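Esterase/lipase-like protein (Caldicellulosiruptor lactoaceticus 6A, PDB 6A6O) hydrolyses acetyl esters and beta-1,4-xylosides, acting as a bifunctional acetyl esterase and xylosidase of probable alpha/beta-hydrolase fold. Local coordinates at residues V207-D221 / L237-H251. Residues are numbered along the deposited sequence; the frame is centred on the assembly and turned at random. Where two conformers were deposited one is given.
Sequences VSSKTPPTFLWHTSD and LKKHGVPFELHIFPH
Phe215 (chi1 175°) and Glu245 both carry CG trans to the backbone N, which lays them side by side on one face of the sheet, while His247, its CG anti to the carbonyl carbon, turns its ring back toward them. Phe215 CZ meets the His247 ring edge at CD2, 3.5 Å away, the ring planes inclined by 50°. Glu245 OE2 takes a nearly straight hydrogen bond from His247 NE2 (2.6 Å) on the anti side of the carboxylate, fixing the imidazole's rotation.

Strands 214-219 and 244-249 run parallel, their axes 8° apart, and backbone bonds zip them from Glu245 N to Thr214 O (3.0 Å) through Ser220 N to Phe249 O (2.7 Å). Past the strand ends, Ser220 OG donates to a lone pair of Pro250 O (2.8 Å), and His251 ND1 hydrogen-bonds to Asp221 OD2 (2.7 Å), in the imidazole plane but from above the carboxylate plane.

At the other end, Leu237 packs CD1 on Thr214 CB (3.8 Å), and Ser208 CA sits over a face of the His240 ring as a CH-pi contact, 4.1 Å from its centroid. A Schellman motif with Gly241 at C-prime ends the helix.

The pair closes the beta-alpha-beta unit of strand 214-219, helix 228-239 and edge strand 244-249, consistent with the C-terminal part of an alpha/beta-hydrolase sheet; the His218 side chain touches a probable Ser133-Asp222-His254 triad. Helix 268-278 packs on the Phe215, Glu245 and His247 face, helix 228-239 touches Phe244 and Ile248 on the other, and strand 167-170 flanks strand 214-219.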
loop_
_atom_site.group_PDB
_atom_site.type_symbol
_atom_site.label_atom_id
_atom_site.label_comp_id
_atom_site.label_asym_id
_atom_site.label_seq_id
_atom_site.Cartn_x
_atom_site.Cartn_y
_atom_site.Cartn_z
ATOM N N VAL A 207 7.248 -10.188 -8.827
ATOM C CA VAL A 207 7.521 -10.870 -7.568
ATOM C C VAL A 207 8.878 -11.559 -7.644
ATOM O O VAL A 207 9.243 -12.149 -8.669
ATOM C CB VAL A 207 6.396 -11.876 -7.264
ATOM C CG1 VAL A 207 6.743 -12.742 -6.052
ATOM C CG2 VAL A 207 5.118 -11.137 -7.018
ATOM N N SER A 208 9.640 -11.490 -6.555
ATOM C CA SER A 208 10.934 -12.158 -6.447
ATOM C C SER A 208 10.995 -12.888 -5.112
ATOM O O SER A 208 10.088 -12.782 -4.286
ATOM C CB SER A 208 12.086 -11.150 -6.545
ATOM O OG SER A 208 12.106 -10.316 -5.401
ATOM N N SER A 209 12.094 -13.614 -4.881
ATOM C CA SER A 209 12.260 -14.285 -3.595
ATOM C C SER A 209 12.370 -13.300 -2.433
ATOM O O SER A 209 12.176 -13.698 -1.277
ATOM C CB SER A 209 13.494 -15.191 -3.632
ATOM O OG SER A 209 14.666 -14.411 -3.722
ATOM N N LYS A 210 12.670 -12.030 -2.703
ATOM C CA LYS A 210 12.767 -11.011 -1.664
ATOM C C LYS A 210 11.451 -10.287 -1.391
ATOM O O LYS A 210 11.395 -9.476 -0.462
ATOM C CB LYS A 210 13.829 -9.968 -2.033
ATOM C CG LYS A 210 15.198 -10.560 -2.340
ATOM C CD LYS A 210 15.693 -11.420 -1.198
ATOM C CE LYS A 210 17.152 -11.831 -1.422
ATOM N NZ LYS A 210 17.629 -12.742 -0.334
ATOM N N THR A 211 10.417 -10.518 -2.184
ATOM C CA THR A 211 9.108 -9.950 -1.872
ATOM C C THR A 211 8.693 -10.372 -0.462
ATOM O O THR A 211 8.854 -11.547 -0.099
ATOM C CB THR A 211 8.071 -10.415 -2.898
ATOM O OG1 THR A 211 8.465 -9.996 -4.207
ATOM C CG2 THR A 211 6.681 -9.841 -2.592
ATOM N N PRO A 212 8.201 -9.449 0.369
ATOM C CA PRO A 212 7.866 -9.790 1.762
ATOM C C PRO A 212 6.618 -10.649 1.854
ATOM O O PRO A 212 5.832 -10.742 0.896
ATOM C CB PRO A 212 7.634 -8.418 2.423
ATOM C CG PRO A 212 7.332 -7.496 1.300
ATOM C CD PRO A 212 8.129 -7.999 0.124
ATOM N N PRO A 213 6.395 -11.275 3.008
ATOM C CA PRO A 213 5.153 -12.030 3.224
ATOM C C PRO A 213 3.932 -11.176 2.913
ATOM O O PRO A 213 3.876 -9.995 3.263
ATOM C CB PRO A 213 5.207 -12.387 4.715
ATOM C CG PRO A 213 6.644 -12.286 5.096
ATOM C CD PRO A 213 7.271 -11.265 4.197
ATOM N N THR A 214 2.940 -11.796 2.274
ATOM C CA THR A 214 1.789 -11.095 1.716
ATOM C C THR A 214 0.499 -11.779 2.155
ATOM O O THR A 214 0.442 -13.004 2.255
ATOM C CB THR A 214 1.883 -11.046 0.170
ATOM O OG1 THR A 214 3.060 -10.329 -0.212
ATOM C CG2 THR A 214 0.661 -10.337 -0.463
ATOM N N PHE A 215 -0.514 -10.966 2.453
ATOM C CA PHE A 215 -1.874 -11.401 2.761
ATOM C C PHE A 215 -2.771 -10.779 1.701
ATOM O O PHE A 215 -2.691 -9.567 1.471
ATOM C CB PHE A 215 -2.266 -10.913 4.174
ATOM C CG PHE A 215 -3.703 -11.194 4.589
ATOM C CD1 PHE A 215 -4.765 -10.460 4.064
ATOM C CD2 PHE A 215 -3.968 -12.133 5.585
ATOM C CE1 PHE A 215 -6.076 -10.705 4.480
ATOM C CE2 PHE A 215 -5.275 -12.376 6.018
ATOM C CZ PHE A 215 -6.331 -11.665 5.471
ATOM N N LEU A 216 -3.606 -11.589 1.047
ATOM C CA LEU A 216 -4.539 -11.083 0.041
ATOM C C LEU A 216 -5.959 -11.497 0.377
ATOM O O LEU A 216 -6.184 -12.593 0.898
ATOM C CB LEU A 216 -4.246 -11.615 -1.377
ATOM C CG LEU A 216 -2.844 -11.470 -1.957
ATOM C CD1 LEU A 216 -2.033 -12.732 -1.619
ATOM C CD2 LEU A 216 -2.909 -11.256 -3.474
ATOM N N TRP A 217 -6.918 -10.631 0.046
ATOM C CA TRP A 217 -8.312 -11.063 0.045
ATOM C C TRP A 217 -9.075 -10.401 -1.098
ATOM O O TRP A 217 -8.666 -9.364 -1.635
ATOM C CB TRP A 217 -8.987 -10.818 1.410
ATOM C CG TRP A 217 -9.384 -9.395 1.693
ATOM C CD1 TRP A 217 -8.618 -8.426 2.279
ATOM C CD2 TRP A 217 -10.660 -8.791 1.427
ATOM N NE1 TRP A 217 -9.338 -7.252 2.394
ATOM C CE2 TRP A 217 -10.590 -7.447 1.877
ATOM C CE3 TRP A 217 -11.847 -9.250 0.856
ATOM C CZ2 TRP A 217 -11.670 -6.558 1.764
ATOM C CZ3 TRP A 217 -12.919 -8.370 0.746
ATOM C CH2 TRP A 217 -12.820 -7.039 1.200
ATOM N N HIS A 218 -10.184 -11.039 -1.483
ATOM C CA HIS A 218 -10.933 -10.681 -2.687
ATOM C C HIS A 218 -12.301 -11.347 -2.607
ATOM O O HIS A 218 -12.472 -12.345 -1.908
ATOM C CB HIS A 218 -10.195 -11.150 -3.955
ATOM C CG HIS A 218 -10.227 -10.182 -5.103
ATOM N ND1 HIS A 218 -9.077 -9.709 -5.695
ATOM C CD2 HIS A 218 -11.259 -9.669 -5.822
ATOM C CE1 HIS A 218 -9.395 -8.892 -6.683
ATOM N NE2 HIS A 218 -10.714 -8.862 -6.793
ATOM N N THR A 219 -13.266 -10.832 -3.369
ATOM C CA THR A 219 -14.513 -11.567 -3.567
ATOM C C THR A 219 -14.534 -12.173 -4.965
ATOM O O THR A 219 -14.055 -11.563 -5.931
ATOM C CB THR A 219 -15.764 -10.698 -3.339
ATOM O OG1 THR A 219 -15.771 -9.577 -4.237
ATOM C CG2 THR A 219 -15.794 -10.202 -1.917
ATOM N N SER A 220 -15.069 -13.389 -5.069
ATOM C CA SER A 220 -14.921 -14.113 -6.324
ATOM C C SER A 220 -15.733 -13.470 -7.445
ATOM O O SER A 220 -15.327 -13.531 -8.612
ATOM C CB SER A 220 -15.290 -15.595 -6.138
ATOM O OG SER A 220 -16.663 -15.865 -6.357
ATOM N N ASP A 221 -16.844 -12.812 -7.116
ATOM C CA ASP A 221 -17.707 -12.224 -8.132
ATOM C C ASP A 221 -17.498 -10.722 -8.294
ATOM O O ASP A 221 -18.336 -10.053 -8.920
ATOM C CB ASP A 221 -19.183 -12.537 -7.816
ATOM C CG ASP A 221 -19.685 -11.840 -6.559
ATOM O OD1 ASP A 221 -18.883 -11.222 -5.820
ATOM O OD2 ASP A 221 -20.909 -11.911 -6.307
ATOM N N LEU A 237 3.822 -15.450 -5.959
ATOM C CA LEU A 237 4.427 -15.597 -4.637
ATOM C C LEU A 237 4.888 -17.034 -4.395
ATOM O O LEU A 237 6.001 -17.271 -3.908
ATOM C CB LEU A 237 3.435 -15.162 -3.557
ATOM C CG LEU A 237 3.106 -13.664 -3.474
ATOM C CD1 LEU A 237 1.806 -13.467 -2.700
ATOM C CD2 LEU A 237 4.249 -12.861 -2.821
ATOM N N LYS A 238 4.042 -18.012 -4.730
ATOM C CA LYS A 238 4.456 -19.402 -4.580
ATOM C C LYS A 238 5.629 -19.720 -5.495
ATOM O O LYS A 238 6.593 -20.377 -5.084
ATOM C CB LYS A 238 3.282 -20.342 -4.876
ATOM C CG LYS A 238 3.700 -21.811 -5.036
ATOM C CD LYS A 238 4.336 -22.354 -3.748
ATOM C CE LYS A 238 5.090 -23.657 -4.020
ATOM N NZ LYS A 238 4.139 -24.722 -4.416
ATOM N N LYS A 239 5.559 -19.277 -6.748
ATOM C CA LYS A 239 6.654 -19.536 -7.677
ATOM C C LYS A 239 7.995 -19.097 -7.093
ATOM O O LYS A 239 9.018 -19.756 -7.308
ATOM C CB LYS A 239 6.383 -18.834 -9.005
ATOM C CG LYS A 239 7.423 -19.044 -10.095
ATOM C CD LYS A 239 7.020 -18.249 -11.337
ATOM C CE LYS A 239 8.195 -17.956 -12.262
ATOM N NZ LYS A 239 7.741 -17.263 -13.515
ATOM N N HIS A 240 8.005 -18.013 -6.325
ATOM C CA HIS A 240 9.250 -17.477 -5.784
ATOM C C HIS A 240 9.469 -17.822 -4.324
ATOM O O HIS A 240 10.381 -17.267 -3.694
ATOM C CB HIS A 240 9.296 -15.969 -6.010
ATOM C CG HIS A 240 9.448 -15.618 -7.452
ATOM N ND1 HIS A 240 10.675 -15.592 -8.077
ATOM C CD2 HIS A 240 8.530 -15.349 -8.410
ATOM C CE1 HIS A 240 10.509 -15.294 -9.354
ATOM N NE2 HIS A 240 9.216 -15.144 -9.582
ATOM N N GLY A 241 8.687 -18.747 -3.782
ATOM C CA GLY A 241 8.915 -19.240 -2.438
ATOM C C GLY A 241 8.502 -18.322 -1.315
ATOM O O GLY A 241 8.970 -18.501 -0.191
ATOM N N VAL A 242 7.649 -17.340 -1.580
ATOM C CA VAL A 242 7.221 -16.378 -0.562
ATOM C C VAL A 242 5.963 -16.931 0.094
ATOM O O VAL A 242 4.965 -17.168 -0.607
ATOM C CB VAL A 242 6.948 -15.000 -1.176
ATOM C CG1 VAL A 242 6.542 -14.013 -0.087
ATOM C CG2 VAL A 242 8.164 -14.493 -1.967
ATOM N N PRO A 243 5.959 -17.159 1.406
ATOM C CA PRO A 243 4.742 -17.667 2.049
ATOM C C PRO A 243 3.679 -16.581 2.066
ATOM O O PRO A 243 3.972 -15.406 2.291
ATOM C CB PRO A 243 5.203 -18.035 3.467
ATOM C CG PRO A 243 6.717 -17.951 3.440
ATOM C CD PRO A 243 7.047 -16.946 2.374
ATOM N N PHE A 244 2.434 -16.981 1.819
ATOM C CA PHE A 244 1.370 -15.998 1.719
ATOM C C PHE A 244 0.067 -16.577 2.244
ATOM O O PHE A 244 -0.111 -17.799 2.361
ATOM C CB PHE A 244 1.171 -15.529 0.274
ATOM C CG PHE A 244 0.660 -16.606 -0.635
ATOM C CD1 PHE A 244 1.551 -17.460 -1.269
ATOM C CD2 PHE A 244 -0.710 -16.794 -0.832
ATOM C CE1 PHE A 244 1.097 -18.468 -2.096
ATOM C CE2 PHE A 244 -1.174 -17.814 -1.670
ATOM C CZ PHE A 244 -0.270 -18.653 -2.290
ATOM N N GLU A 245 -0.856 -15.670 2.525
ATOM C CA GLU A 245 -2.208 -15.994 2.949
ATOM C C GLU A 245 -3.170 -15.374 1.946
ATOM O O GLU A 245 -2.969 -14.231 1.514
ATOM C CB GLU A 245 -2.484 -15.463 4.363
ATOM C CG GLU A 245 -3.859 -15.832 4.901
ATOM C CD GLU A 245 -3.873 -16.018 6.414
ATOM O OE1 GLU A 245 -2.815 -16.361 6.975
ATOM O OE2 GLU A 245 -4.943 -15.830 7.045
ATOM N N LEU A 246 -4.195 -16.135 1.551
ATOM C CA LEU A 246 -5.169 -15.649 0.583
ATOM C C LEU A 246 -6.557 -16.081 1.014
ATOM O O LEU A 246 -6.775 -17.256 1.323
ATOM C CB LEU A 246 -4.863 -16.176 -0.828
ATOM C CG LEU A 246 -5.961 -16.027 -1.896
ATOM C CD1 LEU A 246 -6.227 -14.590 -2.251
ATOM C CD2 LEU A 246 -5.597 -16.825 -3.161
ATOM N N HIS A 247 -7.503 -15.145 1.009
ATOM C CA HIS A 247 -8.887 -15.459 1.342
ATOM C C HIS A 247 -9.792 -14.896 0.264
ATOM O O HIS A 247 -9.861 -13.679 0.084
ATOM C CB HIS A 247 -9.273 -14.898 2.704
ATOM C CG HIS A 247 -8.438 -15.429 3.822
ATOM N ND1 HIS A 247 -8.589 -16.707 4.319
ATOM C CD2 HIS A 247 -7.430 -14.868 4.527
ATOM C CE1 HIS A 247 -7.716 -16.905 5.290
ATOM N NE2 HIS A 247 -7.002 -15.805 5.438
ATOM N N ILE A 248 -10.514 -15.773 -0.424
ATOM C CA ILE A 248 -11.502 -15.348 -1.405
ATOM C C ILE A 248 -12.864 -15.765 -0.881
ATOM O O ILE A 248 -13.098 -16.949 -0.600
ATOM C CB ILE A 248 -11.228 -15.935 -2.793
ATOM C CG1 ILE A 248 -9.936 -15.321 -3.367
ATOM C CG2 ILE A 248 -12.413 -15.666 -3.719
ATOM C CD1 ILE A 248 -9.394 -16.106 -4.538
ATOM N N PHE A 249 -13.742 -14.789 -0.713
ATOM C CA PHE A 249 -15.118 -15.057 -0.362
ATOM C C PHE A 249 -15.989 -15.029 -1.615
ATOM O O PHE A 249 -15.671 -14.328 -2.584
ATOM C CB PHE A 249 -15.602 -14.026 0.658
ATOM C CG PHE A 249 -14.827 -14.071 1.943
ATOM C CD1 PHE A 249 -15.118 -15.030 2.907
ATOM C CD2 PHE A 249 -13.771 -13.192 2.162
ATOM C CE1 PHE A 249 -14.393 -15.089 4.085
ATOM C CE2 PHE A 249 -13.041 -13.254 3.343
ATOM C CZ PHE A 249 -13.356 -14.196 4.290
ATOM N N PRO A 250 -17.067 -15.820 -1.643
ATOM C CA PRO A 250 -17.795 -15.988 -2.912
ATOM C C PRO A 250 -18.423 -14.714 -3.435
ATOM O O PRO A 250 -18.342 -14.459 -4.642
ATOM C CB PRO A 250 -18.871 -17.034 -2.570
ATOM C CG PRO A 250 -18.346 -17.769 -1.390
ATOM C CD PRO A 250 -17.513 -16.772 -0.613
ATOM N N HIS A 251 -19.030 -13.896 -2.577
ATOM C CA HIS A 251 -19.867 -12.799 -3.045
ATOM C C HIS A 251 -19.554 -11.502 -2.321
ATOM O O HIS A 251 -19.418 -11.470 -1.094
ATOM C CB HIS A 251 -21.359 -13.132 -2.866
ATOM C CG HIS A 251 -21.831 -14.236 -3.755
ATOM N ND1 HIS A 251 -21.897 -14.109 -5.127
ATOM C CD2 HIS A 251 -22.228 -15.501 -3.474
ATOM C CE1 HIS A 251 -22.329 -15.244 -5.651
ATOM N NE2 HIS A 251 -22.533 -16.106 -4.669
HETATM O O HOH W 1 11.306 -16.569 -1.166
#